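EGF family domain-containing protein (Toxoplasma gondii, PDB 4Z81) probably acts as an apical membrane antigen 1-like surface protein in host-cell invasion by the parasite, with an EGF-like region near its C terminus. Local coordinates at residues A123-H128 / C265-S270; G216-D221 / N235-T240; P349-R354 / S455-P460; V357-K362 / P467-V472. All blocks are in the same frame, centred on the assembly; numbering follows the deposited sequence.

Contact 1 of 4, residues A123-H128 / C265-S270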
loop_
_atom_site.group_PDB
_atom_site.type_symbol
_atom_site.label_atom_id
_atom_site.label_comp_id
_atom_site.label_asym_id
_atom_site.label_seq_id
_atom_site.Cartn_x
_atom_site.Cartn_y
_atom_site.Cartn_z
ATOM N N ALA A 123 1.228 -19.454 -12.614
ATOM C CA ALA A 123 0.090 -20.014 -11.891
ATOM C C ALA A 123 -0.578 -21.165 -12.640
ATOM O O ALA A 123 -1.659 -21.616 -12.250
ATOM C CB ALA A 123 -0.930 -18.919 -11.610
ATOM N N ASN A 124 0.067 -21.633 -13.708
ATOM C CA ASN A 124 -0.479 -22.692 -14.557
ATOM C C ASN A 124 -1.810 -22.286 -15.186
ATOM O O ASN A 124 -2.837 -22.931 -14.967
ATOM C CB ASN A 124 -0.647 -23.984 -13.759
ATOM C CG ASN A 124 0.612 -24.374 -13.024
ATOM O OD1 ASN A 124 1.620 -24.713 -13.643
ATOM N ND2 ASN A 124 0.566 -24.325 -11.696
ATOM N N VAL A 125 -1.767 -21.222 -15.983
ATOM C CA VAL A 125 -2.960 -20.642 -16.585
ATOM C C VAL A 125 -2.826 -20.550 -18.104
ATOM O O VAL A 125 -3.772 -20.849 -18.835
ATOM C CB VAL A 125 -3.236 -19.231 -16.002
ATOM C CG1 VAL A 125 -4.388 -18.540 -16.728
ATOM C CG2 VAL A 125 -3.527 -19.329 -14.513
ATOM N N MET A 126 -1.654 -20.129 -18.571
ATOM C CA MET A 126 -1.431 -19.885 -19.996
ATOM C C MET A 126 -0.619 -21.014 -20.625
ATOM O O MET A 126 0.410 -21.400 -20.082
ATOM C CB MET A 126 -0.710 -18.553 -20.199
ATOM C CG MET A 126 -1.416 -17.354 -19.580
ATOM S SD MET A 126 -3.058 -17.083 -20.264
ATOM C CE MET A 126 -3.522 -15.546 -19.456
ATOM N N PRO A 127 -1.068 -21.540 -21.779
ATOM C CA PRO A 127 -2.269 -21.155 -22.533
ATOM C C PRO A 127 -3.547 -21.681 -21.889
ATOM O O PRO A 127 -3.527 -22.763 -21.305
ATOM C CB PRO A 127 -2.042 -21.803 -23.898
ATOM C CG PRO A 127 -1.245 -23.026 -23.583
ATOM C CD PRO A 127 -0.334 -22.629 -22.450
ATOM N N HIS A 128 -4.635 -20.926 -21.998
ATOM C CA HIS A 128 -5.909 -21.339 -21.425
ATOM C C HIS A 128 -6.596 -22.367 -22.320
ATOM O O HIS A 128 -7.132 -23.367 -21.837
ATOM C CB HIS A 128 -6.824 -20.130 -21.218
ATOM C CG HIS A 128 -8.127 -20.468 -20.564
ATOM N ND1 HIS A 128 -8.206 -21.011 -19.300
ATOM C CD2 HIS A 128 -9.403 -20.347 -21.002
ATOM C CE1 HIS A 128 -9.475 -21.207 -18.984
ATOM N NE2 HIS A 128 -10.222 -20.812 -20.000
ATOM N N CYS A 265 -11.270 -9.651 -17.358
ATOM C CA CYS A 265 -10.435 -9.774 -18.549
ATOM C C CYS A 265 -9.625 -11.068 -18.543
ATOM O O CYS A 265 -9.057 -11.450 -19.563
ATOM C CB CYS A 265 -9.490 -8.580 -18.663
ATOM S SG CYS A 265 -10.338 -6.999 -18.779
ATOM N N TRP A 266 -9.578 -11.736 -17.395
ATOM C CA TRP A 266 -8.732 -12.913 -17.224
ATOM C C TRP A 266 -9.530 -14.197 -17.380
ATOM O O TRP A 266 -10.731 -14.211 -17.127
ATOM C CB TRP A 266 -8.057 -12.886 -15.852
ATOM C CG TRP A 266 -7.383 -11.589 -15.562
ATOM C CD1 TRP A 266 -7.685 -10.713 -14.559
ATOM C CD2 TRP A 266 -6.298 -11.002 -16.293
ATOM N NE1 TRP A 266 -6.853 -9.625 -14.617
ATOM C CE2 TRP A 266 -5.992 -9.776 -15.672
ATOM C CE3 TRP A 266 -5.555 -11.396 -17.411
ATOM C CZ2 TRP A 266 -4.974 -8.940 -16.129
ATOM C CZ3 TRP A 266 -4.544 -10.564 -17.865
ATOM C CH2 TRP A 266 -4.263 -9.351 -17.224
ATOM N N PRO A 267 -8.863 -15.286 -17.798
ATOM C CA PRO A 267 -9.553 -16.571 -17.932
ATOM C C PRO A 267 -9.774 -17.252 -16.592
ATOM O O PRO A 267 -9.055 -16.982 -15.628
ATOM C CB PRO A 267 -8.597 -17.394 -18.800
ATOM C CG PRO A 267 -7.254 -16.861 -18.465
ATOM C CD PRO A 267 -7.437 -15.393 -18.155
ATOM N N TYR A 268 -10.775 -18.120 -16.541
ATOM C CA TYR A 268 -10.979 -18.991 -15.398
ATOM C C TYR A 268 -11.628 -20.291 -15.843
ATOM O O TYR A 268 -12.466 -20.309 -16.743
ATOM C CB TYR A 268 -11.855 -18.335 -14.326
ATOM C CG TYR A 268 -12.232 -19.312 -13.235
ATOM C CD1 TYR A 268 -11.298 -19.717 -12.293
ATOM C CD2 TYR A 268 -13.508 -19.857 -13.167
ATOM C CE1 TYR A 268 -11.625 -20.622 -11.303
ATOM C CE2 TYR A 268 -13.846 -20.761 -12.177
ATOM C CZ TYR A 268 -12.898 -21.142 -11.249
ATOM O OH TYR A 268 -13.215 -22.045 -10.259
ATOM N N LYS A 269 -11.231 -21.378 -15.204
ATOM C CA LYS A 269 -11.942 -22.631 -15.345
ATOM C C LYS A 269 -11.864 -23.359 -14.018
ATOM O O LYS A 269 -10.971 -23.096 -13.210
ATOM C CB LYS A 269 -11.368 -23.471 -16.485
ATOM C CG LYS A 269 -10.097 -24.235 -16.157
ATOM C CD LYS A 269 -9.327 -24.607 -17.427
ATOM C CE LYS A 269 -10.218 -25.243 -18.500
ATOM N NZ LYS A 269 -9.499 -25.412 -19.797
ATOM N N SER A 270 -12.821 -24.255 -13.796
ATOM C CA SER A 270 -12.956 -24.961 -12.531
ATOM C C SER A 270 -11.643 -25.579 -12.073
ATOM O O SER A 270 -10.996 -26.313 -12.821
ATOM C CB SER A 270 -14.023 -26.053 -12.652
ATOM O OG SER A 270 -14.165 -26.760 -11.433
HETATM O O HOH W 1 -6.953 -24.517 -19.405
#
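H128 and P267 make the main contact, a CH-pi interaction. The CB of P267 stands 3.6 Å from the centroid of the H128 ring, 11° off the ring normal, so the proline methylene sits over the middle of the imidazole face and not at its edge. With CG of H128 anti to the backbone N (chi1 -177°), the ring is directed at the segment 265-270.

Apolar packing extends from the same proline. CG of P267 meets V125 CG1 at 3.7 Å, and M126 CE lies 4.1 Å from P267 CG, its thioether chain crossing the pyrrolidine at about a right angle.

Near the solvent-exposed K269 the contact becomes aliphatic and water-mediated. K269 holds CG between its backbone N and carbonyl carbon (chi1 80°), which helps to set CD 3.7 Å from H128 CE1, oblique to the ring; the chain bends beyond CD. One water then joins the segments, donating to H128 O (2.7 Å) and accepting from K269 NZ (2.7 Å).

A proline laid on an aromatic face between two irregular loops, one held by E143 and the other by the C265-C161 disulfide, is consistent with the loop-rich, disulfide-braced ectodomain of the apical membrane antigen 1 family.

Contact 2 of 4, residues G216-D221 / N235-T240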
loop_
_atom_site.group_PDB
_atom_site.type_symbol
_atom_site.label_atom_id
_atom_site.label_comp_id
_atom_site.label_asym_id
_atom_site.label_seq_id
_atom_site.Cartn_x
_atom_site.Cartn_y
_atom_site.Cartn_z
ATOM N N GLY A 216 8.919 -4.204 -20.901
ATOM C CA GLY A 216 10.300 -4.519 -20.574
ATOM C C GLY A 216 10.454 -5.642 -19.573
ATOM O O GLY A 216 11.564 -5.937 -19.130
ATOM N N HIS A 217 9.340 -6.278 -19.222
ATOM C CA HIS A 217 9.345 -7.315 -18.198
ATOM C C HIS A 217 9.286 -8.702 -18.816
ATOM O O HIS A 217 8.859 -8.874 -19.959
ATOM C CB HIS A 217 8.168 -7.117 -17.235
ATOM C CG HIS A 217 8.036 -5.712 -16.734
ATOM N ND1 HIS A 217 8.941 -5.146 -15.864
ATOM C CD2 HIS A 217 7.111 -4.758 -16.988
ATOM C CE1 HIS A 217 8.579 -3.903 -15.602
ATOM N NE2 HIS A 217 7.472 -3.641 -16.273
ATOM N N LYS A 218 9.723 -9.686 -18.041
ATOM C CA LYS A 218 9.657 -11.085 -18.438
ATOM C C LYS A 218 8.254 -11.639 -18.235
ATOM O O LYS A 218 7.792 -11.770 -17.100
ATOM C CB LYS A 218 10.665 -11.907 -17.639
ATOM C CG LYS A 218 12.110 -11.546 -17.936
ATOM C CD LYS A 218 13.073 -12.385 -17.123
ATOM C CE LYS A 218 14.512 -12.121 -17.537
ATOM N NZ LYS A 218 15.480 -12.570 -16.500
ATOM N N GLY A 219 7.587 -11.965 -19.339
ATOM C CA GLY A 219 6.217 -12.447 -19.293
ATOM C C GLY A 219 6.011 -13.733 -20.070
ATOM O O GLY A 219 6.960 -14.299 -20.610
ATOM N N TYR A 220 4.765 -14.197 -20.127
ATOM C CA TYR A 220 4.459 -15.439 -20.823
ATOM C C TYR A 220 4.420 -15.190 -22.318
ATOM O O TYR A 220 4.114 -14.084 -22.772
ATOM C CB TYR A 220 3.127 -16.037 -20.338
ATOM C CG TYR A 220 1.885 -15.466 -20.986
ATOM C CD1 TYR A 220 1.407 -14.213 -20.637
ATOM C CD2 TYR A 220 1.175 -16.197 -21.935
ATOM C CE1 TYR A 220 0.263 -13.693 -21.220
ATOM C CE2 TYR A 220 0.035 -15.687 -22.526
ATOM C CZ TYR A 220 -0.420 -14.434 -22.162
ATOM O OH TYR A 220 -1.558 -13.924 -22.746
ATOM N N ASP A 221 4.749 -16.229 -23.075
ATOM C CA ASP A 221 4.775 -16.159 -24.527
ATOM C C ASP A 221 3.357 -16.281 -25.072
ATOM O O ASP A 221 2.854 -17.383 -25.296
ATOM C CB ASP A 221 5.685 -17.261 -25.082
ATOM C CG ASP A 221 5.769 -17.255 -26.596
ATOM O OD1 ASP A 221 5.260 -16.312 -27.234
ATOM O OD2 ASP A 221 6.368 -18.200 -27.149
ATOM N N ASN A 235 8.155 -19.977 -26.357
ATOM C CA ASN A 235 9.546 -19.636 -26.065
ATOM C C ASN A 235 9.671 -18.563 -24.990
ATOM O O ASN A 235 10.223 -17.492 -25.239
ATOM C CB ASN A 235 10.245 -19.164 -27.338
ATOM C CG ASN A 235 10.345 -20.252 -28.377
ATOM O OD1 ASN A 235 9.749 -20.159 -29.448
ATOM N ND2 ASN A 235 11.098 -21.299 -28.064
ATOM N N PRO A 236 9.161 -18.850 -23.783
ATOM C CA PRO A 236 9.266 -17.884 -22.685
ATOM C C PRO A 236 10.717 -17.662 -22.258
ATOM O O PRO A 236 11.545 -18.540 -22.486
ATOM C CB PRO A 236 8.458 -18.544 -21.564
ATOM C CG PRO A 236 8.551 -20.009 -21.854
ATOM C CD PRO A 236 8.535 -20.113 -23.351
ATOM N N PRO A 237 11.027 -16.506 -21.651
ATOM C CA PRO A 237 10.115 -15.383 -21.415
ATOM C C PRO A 237 9.955 -14.502 -22.644
ATOM O O PRO A 237 10.893 -14.371 -23.429
ATOM C CB PRO A 237 10.791 -14.601 -20.278
ATOM C CG PRO A 237 11.937 -15.460 -19.804
ATOM C CD PRO A 237 12.313 -16.304 -20.968
ATOM N N HIS A 238 8.772 -13.923 -22.808
ATOM C CA HIS A 238 8.541 -12.893 -23.808
ATOM C C HIS A 238 8.611 -11.533 -23.127
ATOM O O HIS A 238 8.060 -11.354 -22.043
ATOM C CB HIS A 238 7.185 -13.081 -24.484
ATOM C CG HIS A 238 6.746 -11.904 -25.298
ATOM N ND1 HIS A 238 7.102 -11.736 -26.618
ATOM C CD2 HIS A 238 5.979 -10.834 -24.977
ATOM C CE1 HIS A 238 6.574 -10.615 -27.077
ATOM N NE2 HIS A 238 5.888 -10.049 -26.101
ATOM N N VAL A 239 9.293 -10.585 -23.763
ATOM C CA VAL A 239 9.427 -9.240 -23.221
ATOM C C VAL A 239 8.127 -8.477 -23.436
ATOM O O VAL A 239 7.685 -8.285 -24.570
ATOM C CB VAL A 239 10.611 -8.487 -23.876
ATOM C CG1 VAL A 239 10.710 -7.049 -23.364
ATOM C CG2 VAL A 239 11.915 -9.233 -23.620
ATOM N N THR A 240 7.513 -8.048 -22.339
ATOM C CA THR A 240 6.230 -7.354 -22.405
ATOM C C THR A 240 6.335 -5.970 -23.025
ATOM O O THR A 240 7.386 -5.329 -22.989
ATOM C CB THR A 240 5.607 -7.185 -21.007
ATOM O OG1 THR A 240 6.441 -6.333 -20.214
ATOM C CG2 THR A 240 5.440 -8.534 -20.318
#
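T240 carries OG1 in the position between its backbone N and carbonyl carbon (chi1 65°), which turns the hydroxyl to H217, while D221, with CG anti to its N (chi1 -180°), extends a carboxylate toward N235. The first torsion lets T240 OG1 accept from H217 N at 3.1 Å. On the other branch, T240 CG2 lies 4.1 Å from G219 CA. The second gives the shortest bond here: N235 N donates to D221 OD2 at 2.6 Å, arriving on the anti side, 15° out of the carboxylate plane. The other oxygen of D221 accepts from the backbone N of K223 and G224, so both of its oxygens are gripped by main-chain donors.

Between these ends lies the strand pairing. G219 and H238 form a hydrogen-bonded antiparallel pair (G219 N to H238 O, 2.8 Å), and K218 and V239 the adjacent non-hydrogen-bonded one. T240 N reaches H217 O at 2.9 Å. K218 and P237 lie side by side, CB to CB 3.8 Å; P237 follows a cis peptide. The imidazoles find their polar partners beyond the ribbon, H217 NE2 with E288 and H238 NE2 with E208. The whole is a two-stranded antiparallel ribbon, in effect a hairpin whose strands are joined by a long irregular loop.

Contact 3 of 4, residues P349-R354 / S455-P460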
loop_
_atom_site.group_PDB
_atom_site.type_symbol
_atom_site.label_atom_id
_atom_site.label_comp_id
_atom_site.label_asym_id
_atom_site.label_seq_id
_atom_site.Cartn_x
_atom_site.Cartn_y
_atom_site.Cartn_z
ATOM N N PRO A 349 8.030 11.004 4.631
ATOM C CA PRO A 349 8.101 11.257 6.074
ATOM C C PRO A 349 7.983 12.743 6.363
ATOM O O PRO A 349 8.091 13.546 5.437
ATOM C CB PRO A 349 9.488 10.735 6.464
ATOM C CG PRO A 349 9.880 9.818 5.363
ATOM C CD PRO A 349 9.265 10.378 4.129
ATOM N N LEU A 350 7.769 13.095 7.627
ATOM C CA LEU A 350 7.643 14.491 8.024
ATOM C C LEU A 350 8.910 14.950 8.725
ATOM O O LEU A 350 9.232 14.466 9.807
ATOM C CB LEU A 350 6.436 14.686 8.941
ATOM C CG LEU A 350 5.117 14.094 8.440
ATOM C CD1 LEU A 350 4.016 14.319 9.467
ATOM C CD2 LEU A 350 4.733 14.695 7.096
ATOM N N LYS A 351 9.630 15.878 8.104
ATOM C CA LYS A 351 10.882 16.366 8.669
ATOM C C LYS A 351 10.639 17.407 9.752
ATOM O O LYS A 351 9.699 18.202 9.676
ATOM C CB LYS A 351 11.779 16.960 7.576
ATOM C CG LYS A 351 11.144 18.085 6.777
ATOM C CD LYS A 351 12.156 18.729 5.842
ATOM C CE LYS A 351 11.520 19.787 4.959
ATOM N NZ LYS A 351 12.546 20.529 4.170
ATOM N N ASN A 352 11.498 17.372 10.766
ATOM C CA ASN A 352 11.531 18.377 11.817
ATOM C C ASN A 352 10.255 18.478 12.642
ATOM O O ASN A 352 9.906 19.561 13.107
ATOM C CB ASN A 352 11.845 19.749 11.211
ATOM C CG ASN A 352 13.143 19.755 10.427
ATOM O OD1 ASN A 352 13.161 20.052 9.234
ATOM N ND2 ASN A 352 14.238 19.423 11.099
ATOM N N VAL A 353 9.562 17.358 12.834
ATOM C CA VAL A 353 8.413 17.338 13.733
ATOM C C VAL A 353 8.364 16.067 14.572
ATOM O O VAL A 353 8.995 15.061 14.238
ATOM C CB VAL A 353 7.081 17.486 12.972
ATOM C CG1 VAL A 353 6.900 18.923 12.500
ATOM C CG2 VAL A 353 7.005 16.511 11.805
ATOM N N ARG A 354 7.613 16.141 15.670
ATOM C CA ARG A 354 7.444 15.037 16.608
ATOM C C ARG A 354 5.960 14.765 16.820
ATOM O O ARG A 354 5.180 15.703 17.014
ATOM C CB ARG A 354 8.098 15.357 17.956
ATOM C CG ARG A 354 9.558 15.771 17.889
ATOM C CD ARG A 354 9.929 16.636 19.090
ATOM N NE ARG A 354 9.648 15.972 20.360
ATOM C CZ ARG A 354 9.559 16.594 21.532
ATOM N NH1 ARG A 354 9.723 17.909 21.613
ATOM N NH2 ARG A 354 9.295 15.901 22.631
ATOM N N SER A 455 15.474 11.445 3.017
ATOM C CA SER A 455 15.905 12.557 2.187
ATOM C C SER A 455 14.756 13.173 1.384
ATOM O O SER A 455 14.905 14.263 0.830
ATOM C CB SER A 455 17.022 12.101 1.243
ATOM O OG SER A 455 16.511 11.283 0.205
ATOM N N ILE A 456 13.612 12.489 1.324
ATOM C CA ILE A 456 12.443 13.030 0.622
ATOM C C ILE A 456 11.407 13.623 1.589
ATOM O O ILE A 456 10.296 13.967 1.182
ATOM C CB ILE A 456 11.753 11.949 -0.255
ATOM C CG1 ILE A 456 11.045 10.897 0.606
ATOM C CG2 ILE A 456 12.772 11.290 -1.178
ATOM C CD1 ILE A 456 10.199 9.920 -0.186
ATOM N N ALA A 457 11.772 13.739 2.862
ATOM C CA ALA A 457 10.840 14.204 3.890
ATOM C C ALA A 457 10.303 15.602 3.587
ATOM O O ALA A 457 10.986 16.421 2.971
ATOM C CB ALA A 457 11.515 14.183 5.250
ATOM N N ILE A 458 9.070 15.861 4.013
ATOM C CA ILE A 458 8.429 17.153 3.781
ATOM C C ILE A 458 7.931 17.757 5.082
ATOM O O ILE A 458 7.908 17.094 6.114
ATOM C CB ILE A 458 7.237 17.031 2.803
ATOM C CG1 ILE A 458 6.146 16.135 3.397
ATOM C CG2 ILE A 458 7.716 16.503 1.459
ATOM C CD1 ILE A 458 4.876 16.068 2.574
ATOM N N ASP A 459 7.527 19.021 5.019
ATOM C CA ASP A 459 6.885 19.682 6.145
ATOM C C ASP A 459 5.406 19.319 6.179
ATOM O O ASP A 459 4.780 19.186 5.129
ATOM C CB ASP A 459 7.038 21.200 6.047
ATOM C CG ASP A 459 8.454 21.664 6.291
ATOM O OD1 ASP A 459 9.107 21.136 7.217
ATOM O OD2 ASP A 459 8.912 22.562 5.557
ATOM N N PRO A 460 4.838 19.156 7.382
ATOM C CA PRO A 460 3.388 18.976 7.455
ATOM C C PRO A 460 2.686 20.303 7.215
ATOM O O PRO A 460 3.361 21.328 7.115
ATOM C CB PRO A 460 3.168 18.486 8.885
ATOM C CG PRO A 460 4.265 19.132 9.653
ATOM C CD PRO A 460 5.453 19.177 8.722
HETATM O O HOH W 2 8.376 20.596 9.567
HETATM O O HOH W 3 11.674 21.815 7.760
#
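K351 and A457 meet across a single beta bridge, formed by L350 and I458, that lays the irregular segment 455-460 against the chain leading into strand 353-359. A457 CB rests against K351 CB at 3.6 Å. From there K351, with CG between its N and carbonyl carbon (chi1 57°), runs fully extended across D459 at a slant. Its CE comes 3.6 Å from D459 OD1, but the ammonium stays beyond salt-bridge range, NZ to OD2 being 4.4 Å.

V353 and P460 meet differently, reaching for each other tip to tip, with CG1 and CG 3.9 Å apart. P349, beside A457, passes its ring obliquely across I456, CD to CG1. The CB of L350 starts away from the partner segment, yet the branches of this side chain still skirt it, CD2 near I458 CG1 and CD1 near P460 CB. L437, on strand 436-440, packs against both L350 and P460, and M444 of strand 443-447 against P349 and A457, so the bridge rests on two strands of neighbouring sheets.

Backbone bonds support this packing, and I458 holds both: its N donates to P349 O at 2.9 Å with an N-H...O angle of 164°, and its O accepts from K351 N. Water does the closer work at the D459 carboxylate. One water donates to K351 O and, at 2.5 Å, to D459 OD1; a second donates to N352 OD1 and D459 OD1, each at 2.7 Å.

Contact 4 of 4, residues V357-K362 / P467-V472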
loop_
_atom_site.group_PDB
_atom_site.type_symbol
_atom_site.label_atom_id
_atom_site.label_comp_id
_atom_site.label_asym_id
_atom_site.label_seq_id
_atom_site.Cartn_x
_atom_site.Cartn_y
_atom_site.Cartn_z
ATOM N N VAL A 357 0.043 14.606 21.224
ATOM C CA VAL A 357 -1.382 14.763 21.472
ATOM C C VAL A 357 -1.606 16.157 22.036
ATOM O O VAL A 357 -0.671 16.786 22.536
ATOM C CB VAL A 357 -1.940 13.702 22.451
ATOM C CG1 VAL A 357 -1.845 12.310 21.837
ATOM C CG2 VAL A 357 -1.209 13.754 23.787
ATOM N N VAL A 358 -2.838 16.643 21.945
ATOM C CA VAL A 358 -3.143 18.003 22.377
ATOM C C VAL A 358 -3.074 18.117 23.894
ATOM O O VAL A 358 -3.494 17.214 24.620
ATOM C CB VAL A 358 -4.537 18.449 21.889
ATOM C CG1 VAL A 358 -4.907 19.830 22.450
ATOM C CG2 VAL A 358 -4.582 18.469 20.369
ATOM N N SER A 359 -2.542 19.242 24.360
ATOM C CA SER A 359 -2.453 19.529 25.784
ATOM C C SER A 359 -2.920 20.953 26.047
ATOM O O SER A 359 -2.443 21.898 25.419
ATOM C CB SER A 359 -1.022 19.333 26.289
ATOM O OG SER A 359 -0.947 19.520 27.691
ATOM N N LYS A 360 -3.862 21.090 26.975
ATOM C CA LYS A 360 -4.415 22.387 27.344
ATOM C C LYS A 360 -4.933 23.151 26.130
ATOM O O LYS A 360 -4.727 24.355 26.009
ATOM C CB LYS A 360 -3.366 23.212 28.092
ATOM C CG LYS A 360 -3.016 22.635 29.455
ATOM C CD LYS A 360 -1.722 23.215 30.004
ATOM C CE LYS A 360 -1.242 22.433 31.218
ATOM N NZ LYS A 360 0.205 22.643 31.489
ATOM N N GLY A 361 -5.592 22.433 25.223
ATOM C CA GLY A 361 -6.374 23.055 24.168
ATOM C C GLY A 361 -5.618 23.533 22.940
ATOM O O GLY A 361 -6.083 23.339 21.814
ATOM N N LYS A 362 -4.466 24.165 23.144
ATOM C CA LYS A 362 -3.735 24.780 22.039
ATOM C C LYS A 362 -2.240 24.486 22.086
ATOM O O LYS A 362 -1.450 25.143 21.408
ATOM C CB LYS A 362 -3.974 26.294 22.039
ATOM C CG LYS A 362 -3.634 26.978 23.352
ATOM C CD LYS A 362 -3.855 28.482 23.264
ATOM C CE LYS A 362 -3.524 29.172 24.578
ATOM N NZ LYS A 362 -3.559 30.658 24.455
ATOM N N PRO A 467 2.895 24.802 19.545
ATOM C CA PRO A 467 3.993 24.949 20.505
ATOM C C PRO A 467 3.934 23.858 21.570
ATOM O O PRO A 467 2.842 23.450 21.955
ATOM C CB PRO A 467 3.753 26.334 21.118
ATOM C CG PRO A 467 2.874 27.052 20.142
ATOM C CD PRO A 467 2.031 25.993 19.499
ATOM N N GLU A 468 5.086 23.381 22.027
ATOM C CA GLU A 468 5.101 22.325 23.028
ATOM C C GLU A 468 4.599 22.846 24.369
ATOM O O GLU A 468 4.867 23.983 24.743
ATOM C CB GLU A 468 6.506 21.741 23.190
ATOM C CG GLU A 468 6.578 20.612 24.214
ATOM C CD GLU A 468 7.945 19.966 24.282
ATOM O OE1 GLU A 468 8.869 20.449 23.596
ATOM O OE2 GLU A 468 8.096 18.975 25.025
ATOM N N ASP A 469 3.850 22.008 25.078
ATOM C CA ASP A 469 3.456 22.307 26.448
ATOM C C ASP A 469 4.580 21.874 27.377
ATOM O O ASP A 469 4.644 20.714 27.785
ATOM C CB ASP A 469 2.151 21.598 26.809
ATOM C CG ASP A 469 1.644 21.964 28.194
ATOM O OD1 ASP A 469 2.343 22.699 28.922
ATOM O OD2 ASP A 469 0.543 21.501 28.560
ATOM N N LYS A 470 5.473 22.806 27.694
ATOM C CA LYS A 470 6.591 22.518 28.584
ATOM C C LYS A 470 6.187 22.672 30.052
ATOM O O LYS A 470 7.023 22.552 30.950
ATOM C CB LYS A 470 7.775 23.433 28.261
ATOM C CG LYS A 470 8.376 23.195 26.889
ATOM C CD LYS A 470 9.448 24.216 26.564
ATOM C CE LYS A 470 9.855 24.137 25.099
ATOM N NZ LYS A 470 10.859 25.173 24.733
ATOM N N CYS A 471 4.903 22.929 30.287
ATOM C CA CYS A 471 4.377 23.113 31.639
ATOM C C CYS A 471 3.588 21.894 32.116
ATOM O O CYS A 471 2.832 21.972 33.083
ATOM C CB CYS A 471 3.493 24.357 31.694
ATOM S SG CYS A 471 4.410 25.895 31.499
ATOM N N VAL A 472 3.762 20.770 31.430
ATOM C CA VAL A 472 3.150 19.522 31.862
ATOM C C VAL A 472 3.731 19.132 33.216
ATOM O O VAL A 472 4.948 19.126 33.397
ATOM C CB VAL A 472 3.377 18.391 30.832
ATOM C CG1 VAL A 472 2.956 17.032 31.395
ATOM C CG2 VAL A 472 2.616 18.691 29.548
#
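S359 OG donates to D469 OD2 at 2.6 Å, using the anti lone pair of that oxygen, the one turned away from OD1. K360 completes the first shell. Its extended chain crosses D469 at about a right angle, the aliphatic CD passing 3.2 Å from D469 OD2, and its ammonium forms a salt bridge whose individual bonds are weak: NZ lies 3.2 Å from OD2 and 3.3 Å from OD1. The same NZ makes a further weak bond to C471 O at 3.1 Å, so lysine spans both the carboxylate and the turn that follows it.

What holds the carboxylate is an Asx turn. D469 OD1 accepts from C471 N at 2.9 Å, again from the anti side, 31° out of the carboxylate plane, which limits rotation of the group and leaves OD2 directed at S359. With CG of D469 anti to its N (chi1 -176°), the acid reaches toward S359 and K360. The adjacent charge of K360 would probably stabilise its ionised form.

Further out, C471 is disulfide-bonded to C482 in the EGF-like region, and V484 packs on C471 and D469. The backbones of P467 and D469 bond to C364, so the segment 467-472 lies along strand 363-366, an outer strand of the sheet whose middle strand, 353-359, supplies S359.

From the N terminus, contact 1 opens first, at 123-128, and closes only at 265-270. Contact 2 is nested within the loop so formed, its two segments standing 14 residues apart at their nearest ends; the two contacts meet where M126 packs on Y220, with centres about 17 Å apart. Contacts 3 and 4 open after both of these have closed, contact 3 with its centre about 46 Å from that of contact 1, on the opposite side of the chain's centre. They cross each other: strand 353-359 serves both, and the later chain meets it first at 455-460, then at 467-472, with a long, weak R354-E468 ion pair between them. Thus one pair ties together loops of the N-terminal half, the other fastens the run toward the EGF-like region to a sheet.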